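Local structure of bromodomain factor 2 protein (Trypanosoma cruzi, 6NIM) at residues 9-13 with 14-18; 50-54 with 55-59; 101-104 with 105-109. The protein probably reads acetylated lysines through an all-helical bromodomain, here crystallised with the inhibitor bromosporine. All coordinates share one frame; numbering follows the deposited sequence.

Contact 1 (9-13 with 14-18); sequences GTLDK and ARCLA
Neither of the two flat charged groups here, the carboxylate of D12 and the guanidinium of R15, lies on a face or at an edge of the other. The pair meets through aliphatic carbon: D12 CB comes within 4.4 Å of R15 CD, while D12 OD2 and R15 NE stay 5.7 Å apart, so any attraction between the charges probably acts at a distance. D12 occupies the N-cap position, yet its carboxylate makes no capping bond. The helix start is instead a backbone affair. C16 N donates to D12 O at 3.0 Å, and L17 N donates to K13 O at 2.8 Å. L17 also lays its own carbon against that acceptor, with CG 3.2 Å from K13 O.

On the inward side the contact is apolar. L11 swings CG anti to the backbone N (chi1 -178°), and its CD1 reaches C16 SG at 4.0 Å, closing the loop onto the first turn. Both side chains then pack on D69 and V72 of helix 69-86, whose D69 also accepts a hydrogen bond from the backbone N of D12. K13, C16 and L17 lean on I61 of helix 54-62, and K13 NZ bonds E62 O there, so one flank of the start of helix 13-26 rests on helices 54-62 and 69-86.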
loop_
_atom_site.group_PDB
_atom_site.type_symbol
_atom_site.label_atom_id
_atom_site.label_comp_id
_atom_site.label_asym_id
_atom_site.label_seq_id
_atom_site.Cartn_x
_atom_site.Cartn_y
_atom_site.Cartn_z
ATOM N N GLY A 9 -5.617 -16.371 7.567
ATOM C CA GLY A 9 -6.726 -15.377 7.645
ATOM C C GLY A 9 -7.210 -15.106 9.072
ATOM O O GLY A 9 -7.999 -14.171 9.238
ATOM N N THR A 10 -6.784 -15.883 10.072
ATOM C CA THR A 10 -7.129 -15.667 11.504
ATOM C C THR A 10 -6.280 -14.492 12.024
ATOM O O THR A 10 -5.117 -14.339 11.569
ATOM C CB THR A 10 -6.958 -16.964 12.309
ATOM N N LEU A 11 -6.874 -13.605 12.826
ATOM C CA LEU A 11 -6.112 -12.537 13.523
ATOM C C LEU A 11 -5.489 -13.161 14.770
ATOM O O LEU A 11 -6.234 -13.617 15.654
ATOM C CB LEU A 11 -7.010 -11.367 13.909
ATOM C CG LEU A 11 -6.277 -10.210 14.592
ATOM C CD1 LEU A 11 -5.316 -9.542 13.612
ATOM C CD2 LEU A 11 -7.232 -9.185 15.171
ATOM N N ASP A 12 -4.166 -13.154 14.827
ATOM C CA ASP A 12 -3.388 -13.659 15.983
ATOM C C ASP A 12 -3.086 -12.444 16.848
ATOM O O ASP A 12 -2.111 -11.756 16.587
ATOM C CB ASP A 12 -2.218 -14.497 15.472
ATOM C CG ASP A 12 -2.707 -15.613 14.568
ATOM O OD1 ASP A 12 -3.644 -16.357 15.009
ATOM O OD2 ASP A 12 -2.212 -15.699 13.416
ATOM N N LYS A 13 -3.951 -12.149 17.814
ATOM C CA LYS A 13 -3.887 -10.840 18.487
ATOM C C LYS A 13 -2.585 -10.781 19.299
ATOM O O LYS A 13 -1.969 -9.719 19.319
ATOM C CB LYS A 13 -5.078 -10.588 19.401
ATOM C CG LYS A 13 -6.424 -10.400 18.733
ATOM C CD LYS A 13 -7.407 -9.842 19.776
ATOM C CE LYS A 13 -8.799 -9.618 19.254
ATOM N NZ LYS A 13 -9.675 -9.204 20.370
ATOM N N ALA A 14 -2.190 -11.847 19.996
ATOM C CA ALA A 14 -0.997 -11.752 20.878
ATOM C C ALA A 14 0.200 -11.359 20.010
ATOM O O ALA A 14 0.933 -10.421 20.381
ATOM C CB ALA A 14 -0.750 -13.046 21.621
ATOM N N ARG A 15 0.392 -12.061 18.897
ATOM C CA ARG A 15 1.611 -11.878 18.054
ATOM C C ARG A 15 1.526 -10.531 17.332
ATOM O O ARG A 15 2.552 -9.847 17.231
ATOM C CB ARG A 15 1.755 -13.030 17.073
ATOM C CG ARG A 15 2.064 -14.362 17.732
ATOM C CD ARG A 15 1.976 -15.395 16.639
ATOM N NE ARG A 15 1.949 -16.748 17.124
ATOM C CZ ARG A 15 3.027 -17.413 17.482
ATOM N NH1 ARG A 15 4.197 -16.803 17.453
ATOM N NH2 ARG A 15 2.944 -18.677 17.865
ATOM N N CYS A 16 0.341 -10.125 16.887
ATOM C CA CYS A 16 0.188 -8.787 16.264
ATOM C C CYS A 16 0.480 -7.688 17.288
ATOM O O CYS A 16 1.054 -6.665 16.913
ATOM C CB CYS A 16 -1.188 -8.614 15.646
ATOM S SG CYS A 16 -1.390 -9.591 14.143
ATOM N N LEU A 17 -0.024 -7.800 18.523
ATOM C CA LEU A 17 0.246 -6.789 19.559
ATOM C C LEU A 17 1.742 -6.776 19.881
ATOM O O LEU A 17 2.281 -5.671 20.074
ATOM C CB LEU A 17 -0.609 -7.060 20.806
ATOM C CG LEU A 17 -2.080 -6.731 20.582
ATOM C CD1 LEU A 17 -2.954 -7.330 21.684
ATOM C CD2 LEU A 17 -2.282 -5.216 20.483
ATOM N N ALA A 18 2.384 -7.951 19.924
ATOM C CA ALA A 18 3.833 -8.042 20.232
ATOM C C ALA A 18 4.582 -7.282 19.138
ATOM O O ALA A 18 5.539 -6.526 19.431
ATOM C CB ALA A 18 4.274 -9.483 20.304
#

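Contact 2 (50-54 with 55-59); sequences YPVDL and STIRQ
An aspartate N-cap opens helix 54-62, and it is the side chain of D53 that meets the first turn at S55 and T56. OD2 receives two backbone N-H groups: T56 N at 3.1 Å, approaching from above the carboxylate plane, and S55 N in a weaker, strongly bent bond. The other oxygen, OD1, accepts from the hydroxyl T56 OG1 at 2.5 Å, a very short bond. The two side chains cross at about a right angle, and the carboxylate is held at both oxygens, which fixes its rotation. The torsion that permits this sets D53 CG between its own backbone N and carbonyl carbon (chi1 64°), folding the group back over the helix start. The residue is buried, and the N-H groups around OD2, together with the helix end, would be expected to stabilise its negative charge. D53 O then takes I57 N at 2.9 Å, and L54 O takes R58 N at 2.9 Å.

Just before the cap in sequence, V52 CG2 presses on I57 CG1 at 3.3 Å, tighter than usual for two carbons, as the two side chains cross obliquely. This apolar pair faces helix 69-86, with V52 on M79 and I57 on A75. S55 OG turns to H33 O, and R58 NE forms a salt bridge with E62. The sequence P51-V52-D53 matches the Pro-x-Asp signature with which the long ZA loop of bromodomains ends and the next helix begins.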
loop_
_atom_site.group_PDB
_atom_site.type_symbol
_atom_site.label_atom_id
_atom_site.label_comp_id
_atom_site.label_asym_id
_atom_site.label_seq_id
_atom_site.Cartn_x
_atom_site.Cartn_y
_atom_site.Cartn_z
ATOM N N TYR A 50 -4.678 8.392 4.137
ATOM C CA TYR A 50 -4.879 7.155 4.929
ATOM C C TYR A 50 -4.011 7.215 6.180
ATOM O O TYR A 50 -3.090 6.422 6.350
ATOM C CB TYR A 50 -4.509 5.937 4.093
ATOM C CG TYR A 50 -5.251 5.779 2.792
ATOM C CD1 TYR A 50 -6.637 5.726 2.754
ATOM C CD2 TYR A 50 -4.557 5.614 1.605
ATOM C CE1 TYR A 50 -7.316 5.536 1.560
ATOM C CE2 TYR A 50 -5.217 5.425 0.404
ATOM C CZ TYR A 50 -6.600 5.388 0.383
ATOM O OH TYR A 50 -7.233 5.193 -0.811
ATOM N N PRO A 51 -4.266 8.170 7.086
ATOM C CA PRO A 51 -3.490 8.274 8.312
ATOM C C PRO A 51 -3.660 6.995 9.143
ATOM O O PRO A 51 -4.717 6.430 9.193
ATOM C CB PRO A 51 -4.100 9.497 9.000
ATOM C CG PRO A 51 -5.533 9.474 8.502
ATOM C CD PRO A 51 -5.370 9.144 7.037
ATOM N N VAL A 52 -2.582 6.568 9.779
ATOM C CA VAL A 52 -2.591 5.424 10.726
ATOM C C VAL A 52 -1.327 5.547 11.571
ATOM O O VAL A 52 -0.294 6.073 11.079
ATOM C CB VAL A 52 -2.714 4.084 9.983
ATOM C CG1 VAL A 52 -1.584 3.877 9.000
ATOM C CG2 VAL A 52 -2.818 2.900 10.938
ATOM N N ASP A 53 -1.396 5.084 12.805
ATOM C CA ASP A 53 -0.286 5.200 13.781
ATOM C C ASP A 53 -0.348 3.936 14.660
ATOM O O ASP A 53 -1.382 3.223 14.576
ATOM C CB ASP A 53 -0.404 6.470 14.602
ATOM C CG ASP A 53 -1.670 6.389 15.426
ATOM O OD1 ASP A 53 -2.753 6.616 14.831
ATOM O OD2 ASP A 53 -1.553 5.967 16.576
ATOM N N LEU A 54 0.711 3.644 15.426
ATOM C CA LEU A 54 0.809 2.404 16.241
ATOM C C LEU A 54 -0.307 2.344 17.301
ATOM O O LEU A 54 -0.779 1.225 17.564
ATOM C CB LEU A 54 2.190 2.307 16.891
ATOM C CG LEU A 54 3.351 2.070 15.906
ATOM C CD1 LEU A 54 4.679 2.186 16.651
ATOM C CD2 LEU A 54 3.207 0.727 15.214
ATOM N N SER A 55 -0.721 3.471 17.882
ATOM C CA SER A 55 -1.789 3.481 18.924
ATOM C C SER A 55 -3.097 3.053 18.272
ATOM O O SER A 55 -3.804 2.174 18.813
ATOM C CB SER A 55 -1.923 4.819 19.622
ATOM O OG SER A 55 -0.840 5.016 20.501
ATOM N N THR A 56 -3.389 3.586 17.097
ATOM C CA THR A 56 -4.620 3.286 16.329
ATOM C C THR A 56 -4.579 1.808 15.919
ATOM O O THR A 56 -5.635 1.107 15.989
ATOM C CB THR A 56 -4.777 4.211 15.108
ATOM O OG1 THR A 56 -4.884 5.565 15.571
ATOM C CG2 THR A 56 -5.989 3.847 14.275
ATOM N N ILE A 57 -3.426 1.320 15.432
ATOM C CA ILE A 57 -3.333 -0.099 15.010
ATOM C C ILE A 57 -3.521 -1.016 16.243
ATOM O O ILE A 57 -4.218 -2.030 16.124
ATOM C CB ILE A 57 -2.001 -0.352 14.284
ATOM C CG1 ILE A 57 -1.946 0.392 12.939
ATOM C CG2 ILE A 57 -1.791 -1.853 14.133
ATOM C CD1 ILE A 57 -0.556 0.466 12.337
ATOM N N ARG A 58 -2.903 -0.700 17.380
ATOM C CA ARG A 58 -3.072 -1.488 18.626
ATOM C C ARG A 58 -4.570 -1.585 18.943
ATOM O O ARG A 58 -5.070 -2.702 19.196
ATOM C CB ARG A 58 -2.313 -0.878 19.795
ATOM C CG ARG A 58 -2.628 -1.569 21.118
ATOM C CD ARG A 58 -1.635 -1.226 22.189
ATOM N NE ARG A 58 -2.034 -1.801 23.472
ATOM C CZ ARG A 58 -1.289 -1.801 24.574
ATOM N NH1 ARG A 58 -0.077 -1.269 24.565
ATOM N NH2 ARG A 58 -1.748 -2.354 25.687
ATOM N N GLN A 59 -5.285 -0.464 18.868
ATOM C CA GLN A 59 -6.747 -0.463 19.179
ATOM C C GLN A 59 -7.504 -1.332 18.176
ATOM O O GLN A 59 -8.444 -2.030 18.602
ATOM C CB GLN A 59 -7.281 0.966 19.239
ATOM C CG GLN A 59 -6.706 1.695 20.438
ATOM C CD GLN A 59 -7.217 3.101 20.596
ATOM O OE1 GLN A 59 -7.253 3.886 19.648
ATOM N NE2 GLN A 59 -7.595 3.428 21.820
#

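Contact 3 (101-104 with 105-109); sequences RSIY and LDVAR
Water 1 bridges the backbone between R101 and L105, donating to R101 O at 2.8 Å and accepting from L105 N at 3.1 Å. Water 2 repeats the pattern one residue on, donating to S102 O at 2.8 Å and accepting from D106 N at 2.9 Å. Here the ladder of helical bonds is broken, water fills the rungs, and helix 92-110 is kinked. Direct bonding resumes where V107 N donates to I103 O at 2.9 Å, an oxygen that D106 CB and V107 CG2 also crowd with carbon. A108 N then bonds Y104 O in the regular helical way.

The Y104 ring and the L105 side chain run alongside each other. The tyrosine CG sits between its backbone N and carbonyl carbon (chi1 80°), which lays the ring beneath L105. L105 CD2 stands 3.9 Å from the ring centroid in a CH-pi contact, 30° off the normal, and L105 N covers the same ring nearer CG. The backbone carbon C of R101 lies at the ring edge. Y104 OH bonds Y121 O, and the ring packs on V76, A77 and I80 of helix 69-86, whereas V107 and A108 turn to F19 of helix 13-26. The two water bridges thus satisfy amide N-H groups and carbonyls that the kink separates, which probably offsets the cost of the missing helical bonds at the bend.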
loop_
_atom_site.group_PDB
_atom_site.type_symbol
_atom_site.label_atom_id
_atom_site.label_comp_id
_atom_site.label_asym_id
_atom_site.label_seq_id
_atom_site.Cartn_x
_atom_site.Cartn_y
_atom_site.Cartn_z
ATOM N N ARG A 101 10.765 0.779 6.976
ATOM C CA ARG A 101 10.363 0.020 5.760
ATOM C C ARG A 101 11.258 -1.218 5.621
ATOM O O ARG A 101 10.775 -2.284 5.256
ATOM C CB ARG A 101 10.441 0.858 4.490
ATOM C CG ARG A 101 9.936 0.085 3.283
ATOM C CD ARG A 101 9.840 0.961 2.058
ATOM N NE ARG A 101 9.216 0.162 1.018
ATOM C CZ ARG A 101 8.828 0.614 -0.165
ATOM N NH1 ARG A 101 9.012 1.885 -0.489
ATOM N NH2 ARG A 101 8.285 -0.233 -1.033
ATOM N N SER A 102 12.548 -1.101 5.920
ATOM C CA SER A 102 13.509 -2.204 5.695
ATOM C C SER A 102 13.467 -3.266 6.798
ATOM O O SER A 102 13.951 -4.369 6.511
ATOM C CB SER A 102 14.903 -1.655 5.565
ATOM O OG SER A 102 15.408 -1.351 6.855
ATOM N N ILE A 103 12.951 -2.978 8.003
ATOM C CA ILE A 103 12.974 -3.961 9.128
ATOM C C ILE A 103 11.568 -4.426 9.548
ATOM O O ILE A 103 11.515 -5.385 10.332
ATOM C CB ILE A 103 13.724 -3.397 10.349
ATOM C CG1 ILE A 103 12.966 -2.243 11.003
ATOM C CG2 ILE A 103 15.129 -2.977 9.989
ATOM C CD1 ILE A 103 13.445 -1.952 12.425
ATOM N N TYR A 104 10.464 -3.816 9.104
ATOM C CA TYR A 104 9.155 -4.082 9.765
ATOM C C TYR A 104 8.815 -5.561 9.558
ATOM O O TYR A 104 8.309 -6.208 10.512
ATOM C CB TYR A 104 8.040 -3.090 9.389
ATOM C CG TYR A 104 7.358 -3.330 8.062
ATOM C CD1 TYR A 104 7.994 -3.014 6.874
ATOM C CD2 TYR A 104 6.106 -3.903 7.987
ATOM C CE1 TYR A 104 7.403 -3.264 5.649
ATOM C CE2 TYR A 104 5.485 -4.148 6.774
ATOM C CZ TYR A 104 6.132 -3.817 5.590
ATOM O OH TYR A 104 5.562 -4.065 4.368
ATOM N N LEU A 105 9.098 -6.131 8.370
ATOM C CA LEU A 105 8.768 -7.550 8.142
ATOM C C LEU A 105 9.721 -8.432 8.958
ATOM O O LEU A 105 9.296 -9.479 9.450
ATOM C CB LEU A 105 8.885 -7.904 6.657
ATOM C CG LEU A 105 7.908 -7.199 5.730
ATOM C CD1 LEU A 105 8.161 -7.675 4.305
ATOM C CD2 LEU A 105 6.455 -7.417 6.129
ATOM N N ASP A 106 10.962 -8.007 9.119
ATOM C CA ASP A 106 11.939 -8.740 9.961
ATOM C C ASP A 106 11.411 -8.811 11.413
ATOM O O ASP A 106 11.468 -9.895 12.041
ATOM C CB ASP A 106 13.298 -8.047 9.899
ATOM C CG ASP A 106 14.405 -8.928 10.439
ATOM O OD1 ASP A 106 14.606 -10.020 9.849
ATOM O OD2 ASP A 106 14.994 -8.567 11.498
ATOM N N VAL A 107 10.898 -7.696 11.908
ATOM C CA VAL A 107 10.257 -7.600 13.257
ATOM C C VAL A 107 9.035 -8.512 13.307
ATOM O O VAL A 107 8.917 -9.269 14.287
ATOM C CB VAL A 107 9.908 -6.151 13.652
ATOM C CG1 VAL A 107 9.219 -6.076 15.022
ATOM C CG2 VAL A 107 11.190 -5.323 13.674
ATOM N N ALA A 108 8.148 -8.460 12.302
ATOM C CA ALA A 108 6.967 -9.352 12.244
ATOM C C ALA A 108 7.425 -10.794 12.400
ATOM O O ALA A 108 6.872 -11.536 13.249
ATOM C CB ALA A 108 6.224 -9.167 10.960
ATOM N N ARG A 109 8.452 -11.209 11.644
ATOM C CA ARG A 109 9.002 -12.590 11.758
ATOM C C ARG A 109 9.555 -12.867 13.167
ATOM O O ARG A 109 9.343 -13.998 13.676
ATOM C CB ARG A 109 10.107 -12.820 10.726
ATOM C CG ARG A 109 9.607 -12.921 9.290
ATOM C CD ARG A 109 10.831 -13.010 8.374
ATOM N NE ARG A 109 10.485 -13.124 6.951
ATOM C CZ ARG A 109 10.018 -14.232 6.372
ATOM N NH1 ARG A 109 9.841 -15.337 7.085
ATOM N NH2 ARG A 109 9.723 -14.242 5.081
HETATM O O HOH W 1 10.353 -5.026 5.748
HETATM O O HOH W 2 12.105 -6.398 6.970
#

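How the contacts relate
All three contacts are local, each within a stretch of nine or ten residues, and they lie in series along the chain. Contacts 1 and 2 are both helix starts, one capped by a carboxylate and one not; contact 3 is a mid-helix distortion. Contacts 1 and 2 have centres about 15 Å apart yet touch, L17 CD2 packing on R58 CG at 3.7 Å. Contact 3 lies apart, its nearest atoms about 6 Å from contact 1 and about 8 Å from contact 2, on the opposite side of the chain's centre from the latter. Helix 69-86 packs against all three. Contact 2 probably lies near the acetyl-lysine pocket, which in bromodomains is bordered by the ZA loop.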